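Local coordinates for pectate lyase (Bacillus, PDB 3VMV), which probably cleaves the polygalacturonate of pectin by beta-elimination, as a secreted polysaccharide lyase of family 1, at residues A[59-64]-A[93-98]; A[110-115]-A[121-126]; A[137-142]-A[154-159]. One frame throughout, in Å; residues are numbered along the deposited sequence.

Interaction 1: A[59-64]-A[93-98]; sequences GNSPQS and DGIGIR. With SO4 (sulfate ion), chain B.
Ile95 is the residue with which 93-98 first meets 59-64, and it supplies 69 of the 140 Å² buried between the two. Its longer branch does the touching: with CG1 anti to the backbone N (chi1 -174°), CD1 extends to the loop and ends against Ser61. The CB of Ser61 lies 3.5 Å from Ile95 CD1, tighter than a usual carbon-carbon contact, and Ser61 OG is just as near while it hydrogen-bonds to the Thr57 carbonyl. The same methyl also meets the loop backbone, since Gln63 O is 3.6 Å from Ile95 CD1, and further down the branch Ile95 CG1 lies 3.6 Å from Ser64 O.

At Gly96 the link becomes polar but indirect. One water donates to Ser64 O over 2.7 Å and accepts from Gly96 N over 3.0 Å, so the two backbones are joined although no direct hydrogen bond crosses.

Arg98 makes no contact with 59-64 and instead binds a sulfate, probably taken from the crystallisation liquor. Arg98 NH1 donates to sulfate O2 at 3.0 Å (171°) and Arg98 NH2 to sulfate O3 at 2.7 Å (165°), with sulfur at the guanidinium edge and in its plane, a bidentate pairing. NH1 also pairs with Asp67 and NH2 with Glu119; a leucine in place of Arg98 would probably leave both carboxylates without this cationic partner and the sulfate without these two donors.

Around the contact, Ile95 and Ser61 both pack on Ile56 of strand 55-57 and Ile66 of strand 66-68, whose parallel partners are strands 91-93 and 97-103.

Interaction 2: A[110-115]-A[121-126]; sequences VSIHHV and TAIEVT
Ile112 and Ala122 make the tightest approach, Ile112 CG2 lying 3.4 Å from Ala122 CB, shorter than ordinary methyl-methyl packing. The other branch of Ile112, whose CG1 is anti to the carbonyl carbon (chi1 -54°), carries CD1 past the Ala122 carbonyl to Ile123 CG1 at 3.9 Å, the two isoleucine chains crossing at about a right angle. Val115 packs on the backbone of Thr121 and Ala122: its CG1 sits 3.5 Å from Thr121 N, and its CG2 is 4.0 Å from Ala122 CA. No hydrogen bond crosses, and every touching residue is buried.

The next shell extends this apolar patch. Phe139 packs on Ile112, Ala122 and Ile123, while Phe92 and Ile97 touch Ile112 from strands 91-93 and 97-103. Thr121 OG1 accepts a hydrogen bond from Gly154 N. His113 points its side chain away from 121-126, and its ND1 shares an in-plane hydrogen bond of 2.7 Å with His114 ND1; Glu91 holds His113 NE2, and the ring of Tyr140 stacks on that of His113.

Here strands 111-113 and 123-126, consecutive in the chain, pack across the apolar interior of the parallel beta-helix, the fold of the pectate lyases.

Interaction 3: A[137-142]-A[154-159]; sequences NEFYSE and GLVDMK
Leu155 and Phe139 face each other across this buried contact, giving up 74 and 63 Å² to it, and Val156 adds a further 33. Leu155 spreads its two methyls over the start of the phenylalanine side chain and the backbone beside it. Its CD1 stands 3.9 Å from Phe139 CB and 3.7 Å from Phe139 O, and its CD2 is 4.0 Å from Phe139 CB and 3.8 Å from Tyr140 N. Both methyls thus approach the CB from one side, and these meetings are van der Waals contacts alone, for no hydrogen bond passes between 137-142 and 154-159.

Val156 takes the aromatic part. Phe139 CG is anti to its carbonyl carbon (chi1 -52°), which turns the ring toward the valine, and Val156 CG2 lies over one face. The methyl is 4.0 Å from the ring centroid and only 22° off the normal, a CH-pi contact, although it is displaced to the rim, where Val156 CG2 comes within 3.7 Å of Phe139 CE2. Leucine and valine therefore divide the side chain, one covering its root and the other its ring.

The surroundings continue this packing. The ring of Phe139 meets that of Phe172 with the planes at about 50°, and Phe172 also touches Val156; Leu155 rests on His175 in the same strand, 165-175. Nearby, Ser141 touches Tyr152. Aromatic and aliphatic residues piled from turn to turn in this way form the interior stacks that fill a parallel beta-helix.

From the N terminus the contacts follow in series, none nested in or crossing another. Interaction 1 closes the longest excursion, the 28 residues between 59-64 and 93-98, and ties an outer loop to the next turn of the beta-helix. Interactions 2 and 3 close shorter loops of 5 and 11 residues, each joining consecutive strands on two faces of one turn. Probable backbone hydrogen bonds Gly94 N to His113 O and Ile97 N to Ala122 O join interactions 1 and 2. Probable hydrogen bonds from Val125 N to Asp157 O and between His114 NE2 and Glu142 OE2 join interactions 2 and 3. Interactions 1 and 3 remain about 7 Å apart at their nearest atoms.

Interaction 1: A[59-64]-A[93-98]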
loop_
_atom_site.group_PDB
_atom_site.type_symbol
_atom_site.label_atom_id
_atom_site.label_comp_id
_atom_site.label_asym_id
_atom_site.label_seq_id
_atom_site.Cartn_x
_atom_site.Cartn_y
_atom_site.Cartn_z
ATOM N N GLY A 59 3.982 19.756 12.719
ATOM C CA GLY A 59 4.638 20.708 13.590
ATOM C C GLY A 59 6.090 20.361 13.895
ATOM O O GLY A 59 6.889 21.263 14.133
ATOM N N ASN A 60 6.440 19.064 13.880
ATOM C CA ASN A 60 7.833 18.712 14.201
ATOM C C ASN A 60 8.664 18.234 13.002
ATOM O O ASN A 60 9.751 17.685 13.180
ATOM C CB ASN A 60 7.951 17.751 15.422
ATOM C CG ASN A 60 7.385 16.342 15.156
ATOM O OD1 ASN A 60 7.400 15.822 14.028
ATOM N ND2 ASN A 60 6.944 15.691 16.260
ATOM N N SER A 61 8.148 18.488 11.797
ATOM C CA SER A 61 8.798 18.098 10.526
ATOM C C SER A 61 9.044 19.333 9.682
ATOM O O SER A 61 8.244 20.278 9.712
ATOM C CB SER A 61 7.902 17.143 9.726
ATOM O OG SER A 61 7.635 15.995 10.535
ATOM N N PRO A 62 10.143 19.330 8.943
ATOM C CA PRO A 62 10.548 20.539 8.211
ATOM C C PRO A 62 9.897 20.678 6.829
ATOM O O PRO A 62 9.953 21.783 6.278
ATOM C CB PRO A 62 12.055 20.355 8.053
ATOM C CG PRO A 62 12.222 18.841 7.978
ATOM C CD PRO A 62 11.192 18.286 8.937
ATOM N N GLN A 63 9.358 19.600 6.269
ATOM C CA GLN A 63 8.593 19.644 5.012
ATOM C C GLN A 63 7.210 19.084 5.291
ATOM O O GLN A 63 6.978 18.519 6.361
ATOM C CB GLN A 63 9.257 18.775 3.928
ATOM C CG GLN A 63 10.654 19.274 3.583
ATOM C CD GLN A 63 11.394 18.330 2.658
ATOM O OE1 GLN A 63 10.871 17.908 1.629
ATOM N NE2 GLN A 63 12.610 17.985 3.035
ATOM N N SER A 64 6.304 19.209 4.326
ATOM C CA SER A 64 4.918 18.769 4.543
ATOM C C SER A 64 4.729 17.253 4.408
ATOM O O SER A 64 3.621 16.748 4.554
ATOM C CB SER A 64 3.968 19.462 3.556
ATOM O OG SER A 64 3.918 20.850 3.827
ATOM N N ASP A 93 1.153 11.365 12.649
ATOM C CA ASP A 93 -0.170 11.965 12.790
ATOM C C ASP A 93 -0.229 13.200 11.892
ATOM O O ASP A 93 0.375 14.243 12.186
ATOM C CB ASP A 93 -0.404 12.331 14.254
ATOM C CG ASP A 93 -1.758 12.997 14.476
ATOM O OD1 ASP A 93 -2.550 13.128 13.507
ATOM O OD2 ASP A 93 -2.022 13.390 15.640
ATOM N N GLY A 94 -0.904 13.039 10.750
ATOM C CA GLY A 94 -1.106 14.172 9.862
ATOM C C GLY A 94 0.030 14.405 8.909
ATOM O O GLY A 94 0.048 15.467 8.255
ATOM N N ILE A 95 0.971 13.463 8.806
ATOM C CA ILE A 95 2.086 13.636 7.855
ATOM C C ILE A 95 2.420 12.262 7.334
ATOM O O ILE A 95 2.470 11.303 8.109
ATOM C CB ILE A 95 3.343 14.334 8.482
ATOM C CG1 ILE A 95 4.369 14.597 7.384
ATOM C CG2 ILE A 95 3.890 13.539 9.673
ATOM C CD1 ILE A 95 5.493 15.576 7.804
ATOM N N GLY A 96 2.592 12.188 6.026
ATOM C CA GLY A 96 2.888 10.937 5.361
ATOM C C GLY A 96 4.297 10.839 4.845
ATOM O O GLY A 96 5.108 11.768 4.952
ATOM N N ILE A 97 4.613 9.651 4.352
ATOM C CA ILE A 97 5.929 9.354 3.787
ATOM C C ILE A 97 5.864 9.248 2.283
ATOM O O ILE A 97 4.923 8.670 1.748
ATOM C CB ILE A 97 6.416 7.985 4.337
ATOM C CG1 ILE A 97 6.549 8.083 5.859
ATOM C CG2 ILE A 97 7.775 7.625 3.712
ATOM C CD1 ILE A 97 6.817 6.689 6.567
ATOM N N ARG A 98 6.856 9.808 1.584
ATOM C CA ARG A 98 6.950 9.650 0.141
ATOM C C ARG A 98 8.253 8.975 -0.207
ATOM O O ARG A 98 9.316 9.422 0.210
ATOM C CB ARG A 98 6.811 10.973 -0.627
ATOM C CG ARG A 98 6.869 10.793 -2.148
ATOM C CD ARG A 98 6.582 12.113 -2.871
ATOM N NE ARG A 98 7.629 13.081 -2.560
ATOM C CZ ARG A 98 7.546 14.394 -2.839
ATOM N NH1 ARG A 98 8.571 15.180 -2.546
ATOM N NH2 ARG A 98 6.448 14.904 -3.386
HETATM S S SO4 B . 6.766 18.551 -3.269
HETATM O O1 SO4 B . 6.341 18.836 -1.906
HETATM O O2 SO4 B . 8.140 18.102 -3.299
HETATM O O3 SO4 B . 5.890 17.525 -3.832
HETATM O O4 SO4 B . 6.694 19.764 -4.067
HETATM O O HOH W 1 2.030 14.564 4.310
#

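Interaction 2: A[110-115]-A[121-126]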
loop_
_atom_site.group_PDB
_atom_site.type_symbol
_atom_site.label_atom_id
_atom_site.label_comp_id
_atom_site.label_asym_id
_atom_site.label_seq_id
_atom_site.Cartn_x
_atom_site.Cartn_y
_atom_site.Cartn_z
ATOM N N VAL A 110 4.474 0.994 11.809
ATOM C CA VAL A 110 4.066 2.374 12.127
ATOM C C VAL A 110 2.571 2.602 11.860
ATOM O O VAL A 110 1.950 1.899 11.049
ATOM C CB VAL A 110 4.908 3.432 11.304
ATOM C CG1 VAL A 110 6.373 3.308 11.634
ATOM C CG2 VAL A 110 4.656 3.247 9.782
ATOM N N SER A 111 1.998 3.613 12.515
ATOM C CA SER A 111 0.639 4.028 12.226
ATOM C C SER A 111 0.726 5.372 11.545
ATOM O O SER A 111 1.414 6.253 12.063
ATOM C CB SER A 111 -0.171 4.187 13.501
ATOM O OG SER A 111 -0.226 2.934 14.193
ATOM N N ILE A 112 0.069 5.520 10.404
ATOM C CA ILE A 112 0.129 6.790 9.661
ATOM C C ILE A 112 -1.289 7.162 9.353
ATOM O O ILE A 112 -2.029 6.366 8.708
ATOM C CB ILE A 112 0.916 6.639 8.333
ATOM C CG1 ILE A 112 2.316 6.054 8.613
ATOM C CG2 ILE A 112 1.009 8.035 7.632
ATOM C CD1 ILE A 112 3.198 5.975 7.367
ATOM N N HIS A 113 -1.709 8.358 9.763
ATOM C CA HIS A 113 -3.121 8.628 9.692
ATOM C C HIS A 113 -3.467 10.116 9.604
ATOM O O HIS A 113 -2.691 10.987 9.931
ATOM C CB HIS A 113 -3.818 7.991 10.914
ATOM C CG HIS A 113 -3.401 8.604 12.222
ATOM N ND1 HIS A 113 -4.112 9.623 12.825
ATOM C CD2 HIS A 113 -2.350 8.349 13.041
ATOM C CE1 HIS A 113 -3.517 9.971 13.955
ATOM N NE2 HIS A 113 -2.440 9.217 14.109
ATOM N N HIS A 114 -4.669 10.347 9.085
ATOM C CA HIS A 114 -5.242 11.684 8.934
ATOM C C HIS A 114 -4.283 12.559 8.135
ATOM O O HIS A 114 -4.088 13.736 8.477
ATOM C CB HIS A 114 -5.621 12.326 10.273
ATOM C CG HIS A 114 -6.720 11.597 10.967
ATOM N ND1 HIS A 114 -6.486 10.539 11.823
ATOM C CD2 HIS A 114 -8.064 11.733 10.885
ATOM C CE1 HIS A 114 -7.646 10.086 12.279
ATOM N NE2 HIS A 114 -8.619 10.803 11.738
ATOM N N VAL A 115 -3.757 12.005 7.040
ATOM C CA VAL A 115 -2.813 12.764 6.216
ATOM C C VAL A 115 -3.592 13.597 5.203
ATOM O O VAL A 115 -4.156 13.070 4.252
ATOM C CB VAL A 115 -1.804 11.849 5.521
ATOM C CG1 VAL A 115 -0.698 12.697 4.792
ATOM C CG2 VAL A 115 -1.114 10.964 6.593
ATOM N N THR A 121 -1.357 11.696 1.501
ATOM C CA THR A 121 -1.322 10.241 1.375
ATOM C C THR A 121 -0.370 9.645 2.405
ATOM O O THR A 121 0.722 10.178 2.638
ATOM C CB THR A 121 -0.869 9.884 -0.049
ATOM O OG1 THR A 121 -1.898 10.296 -0.980
ATOM C CG2 THR A 121 -0.639 8.375 -0.211
ATOM N N ALA A 122 -0.767 8.542 3.040
ATOM C CA ALA A 122 0.050 8.001 4.130
ATOM C C ALA A 122 1.409 7.483 3.605
ATOM O O ALA A 122 2.442 7.784 4.191
ATOM C CB ALA A 122 -0.703 6.896 4.909
ATOM N N ILE A 123 1.398 6.667 2.540
ATOM C CA ILE A 123 2.653 6.311 1.882
ATOM C C ILE A 123 2.461 6.435 0.390
ATOM O O ILE A 123 1.623 5.753 -0.193
ATOM C CB ILE A 123 3.112 4.895 2.206
ATOM C CG1 ILE A 123 3.227 4.719 3.714
ATOM C CG2 ILE A 123 4.492 4.622 1.550
ATOM C CD1 ILE A 123 3.643 3.272 4.157
ATOM N N GLU A 124 3.240 7.314 -0.238
ATOM C CA GLU A 124 3.276 7.435 -1.682
ATOM C C GLU A 124 4.538 6.792 -2.202
ATOM O O GLU A 124 5.630 7.168 -1.764
ATOM C CB GLU A 124 3.221 8.909 -2.113
ATOM C CG GLU A 124 3.550 9.030 -3.645
ATOM C CD GLU A 124 3.097 10.309 -4.366
ATOM O OE1 GLU A 124 1.889 10.459 -4.697
ATOM O OE2 GLU A 124 3.970 11.154 -4.671
ATOM N N VAL A 125 4.417 5.835 -3.128
ATOM C CA VAL A 125 5.586 5.152 -3.659
ATOM C C VAL A 125 5.673 5.510 -5.147
ATOM O O VAL A 125 4.785 5.159 -5.907
ATOM C CB VAL A 125 5.455 3.630 -3.480
ATOM C CG1 VAL A 125 6.674 2.932 -4.004
ATOM C CG2 VAL A 125 5.182 3.239 -2.003
ATOM N N THR A 126 6.719 6.228 -5.569
ATOM C CA THR A 126 6.680 6.877 -6.864
ATOM C C THR A 126 8.054 7.039 -7.466
ATOM O O THR A 126 9.054 6.550 -6.917
ATOM C CB THR A 126 5.925 8.231 -6.740
ATOM O OG1 THR A 126 5.641 8.743 -8.044
ATOM C CG2 THR A 126 6.704 9.265 -5.898
#

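Interaction 3: A[137-142]-A[154-159]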
loop_
_atom_site.group_PDB
_atom_site.type_symbol
_atom_site.label_atom_id
_atom_site.label_comp_id
_atom_site.label_asym_id
_atom_site.label_seq_id
_atom_site.Cartn_x
_atom_site.Cartn_y
_atom_site.Cartn_z
ATOM N N ASN A 137 1.762 -2.245 9.375
ATOM C CA ASN A 137 1.397 -0.874 9.690
ATOM C C ASN A 137 -0.114 -0.718 9.836
ATOM O O ASN A 137 -0.878 -1.649 9.560
ATOM C CB ASN A 137 1.863 0.034 8.579
ATOM C CG ASN A 137 3.330 -0.183 8.213
ATOM O OD1 ASN A 137 3.658 -0.599 7.050
ATOM N ND2 ASN A 137 4.206 0.120 9.115
ATOM N N GLU A 138 -0.535 0.490 10.215
ATOM C CA GLU A 138 -1.957 0.819 10.257
ATOM C C GLU A 138 -2.115 2.168 9.607
ATOM O O GLU A 138 -1.375 3.087 9.907
ATOM C CB GLU A 138 -2.509 0.828 11.687
ATOM C CG GLU A 138 -2.393 -0.566 12.292
ATOM C CD GLU A 138 -3.042 -0.748 13.646
ATOM O OE1 GLU A 138 -3.929 0.047 14.050
ATOM O OE2 GLU A 138 -2.697 -1.738 14.336
ATOM N N PHE A 139 -3.122 2.261 8.745
ATOM C CA PHE A 139 -3.377 3.463 7.958
ATOM C C PHE A 139 -4.832 3.796 8.074
ATOM O O PHE A 139 -5.679 2.904 7.891
ATOM C CB PHE A 139 -3.058 3.227 6.481
ATOM C CG PHE A 139 -1.675 2.645 6.231
ATOM C CD1 PHE A 139 -0.536 3.394 6.494
ATOM C CD2 PHE A 139 -1.536 1.374 5.694
ATOM C CE1 PHE A 139 0.749 2.885 6.275
ATOM C CE2 PHE A 139 -0.255 0.852 5.442
ATOM C CZ PHE A 139 0.889 1.595 5.731
ATOM N N TYR A 140 -5.179 5.060 8.318
ATOM C CA TYR A 140 -6.599 5.375 8.477
ATOM C C TYR A 140 -6.826 6.879 8.365
ATOM O O TYR A 140 -5.867 7.651 8.474
ATOM C CB TYR A 140 -7.145 4.824 9.806
ATOM C CG TYR A 140 -6.397 5.193 11.059
ATOM C CD1 TYR A 140 -6.802 6.281 11.849
ATOM C CD2 TYR A 140 -5.306 4.438 11.478
ATOM C CE1 TYR A 140 -6.161 6.578 13.023
ATOM C CE2 TYR A 140 -4.632 4.753 12.667
ATOM C CZ TYR A 140 -5.082 5.821 13.423
ATOM O OH TYR A 140 -4.449 6.208 14.596
ATOM N N SER A 141 -8.076 7.281 8.173
ATOM C CA SER A 141 -8.436 8.702 8.325
ATOM C C SER A 141 -9.848 8.740 8.891
ATOM O O SER A 141 -10.017 8.336 10.047
ATOM C CB SER A 141 -8.233 9.531 7.038
ATOM O OG SER A 141 -9.121 9.185 6.001
ATOM N N GLU A 142 -10.855 9.181 8.121
ATOM C CA GLU A 142 -12.235 9.038 8.564
ATOM C C GLU A 142 -13.085 8.615 7.376
ATOM O O GLU A 142 -12.839 9.060 6.239
ATOM C CB GLU A 142 -12.785 10.375 9.093
ATOM C CG GLU A 142 -12.039 11.019 10.234
ATOM C CD GLU A 142 -12.132 10.261 11.553
ATOM O OE1 GLU A 142 -13.062 9.442 11.741
ATOM O OE2 GLU A 142 -11.281 10.517 12.448
ATOM N N GLY A 154 -4.835 9.551 -0.449
ATOM C CA GLY A 154 -4.743 8.087 -0.367
ATOM C C GLY A 154 -4.202 7.523 0.925
ATOM O O GLY A 154 -3.689 8.241 1.764
ATOM N N LEU A 155 -4.291 6.208 1.082
ATOM C CA LEU A 155 -3.564 5.590 2.151
ATOM C C LEU A 155 -2.246 5.062 1.646
ATOM O O LEU A 155 -1.206 5.530 2.096
ATOM C CB LEU A 155 -4.386 4.498 2.857
ATOM C CG LEU A 155 -5.554 5.095 3.673
ATOM C CD1 LEU A 155 -6.286 3.973 4.387
ATOM C CD2 LEU A 155 -5.084 6.162 4.685
ATOM N N VAL A 156 -2.254 4.115 0.718
ATOM C CA VAL A 156 -0.989 3.708 0.085
ATOM C C VAL A 156 -1.151 3.758 -1.407
ATOM O O VAL A 156 -1.989 3.021 -1.978
ATOM C CB VAL A 156 -0.515 2.277 0.467
ATOM C CG1 VAL A 156 0.699 1.857 -0.413
ATOM C CG2 VAL A 156 -0.148 2.216 1.972
ATOM N N ASP A 157 -0.433 4.688 -2.059
ATOM C CA ASP A 157 -0.552 4.888 -3.500
ATOM C C ASP A 157 0.765 4.603 -4.170
ATOM O O ASP A 157 1.822 4.979 -3.660
ATOM C CB ASP A 157 -0.957 6.325 -3.868
ATOM C CG ASP A 157 -2.388 6.678 -3.483
ATOM O OD1 ASP A 157 -3.204 5.793 -3.186
ATOM O OD2 ASP A 157 -2.713 7.910 -3.473
ATOM N N MET A 158 0.701 3.954 -5.332
ATOM C CA MET A 158 1.894 3.641 -6.124
ATOM C C MET A 158 1.733 4.226 -7.502
ATOM O O MET A 158 0.663 4.082 -8.126
ATOM C CB MET A 158 2.053 2.105 -6.202
ATOM C CG MET A 158 2.168 1.512 -4.772
ATOM S SD MET A 158 2.077 -0.256 -4.955
ATOM C CE MET A 158 1.758 -0.657 -3.212
ATOM N N LYS A 159 2.788 4.873 -7.979
ATOM C CA LYS A 159 2.732 5.624 -9.231
ATOM C C LYS A 159 4.060 5.565 -9.958
ATOM O O LYS A 159 5.110 5.246 -9.362
ATOM C CB LYS A 159 2.460 7.123 -8.935
ATOM C CG LYS A 159 1.206 7.398 -8.106
ATOM C CD LYS A 159 1.055 8.912 -7.791
ATOM C CE LYS A 159 -0.159 9.170 -6.882
ATOM N NZ LYS A 159 -0.237 10.626 -6.495
#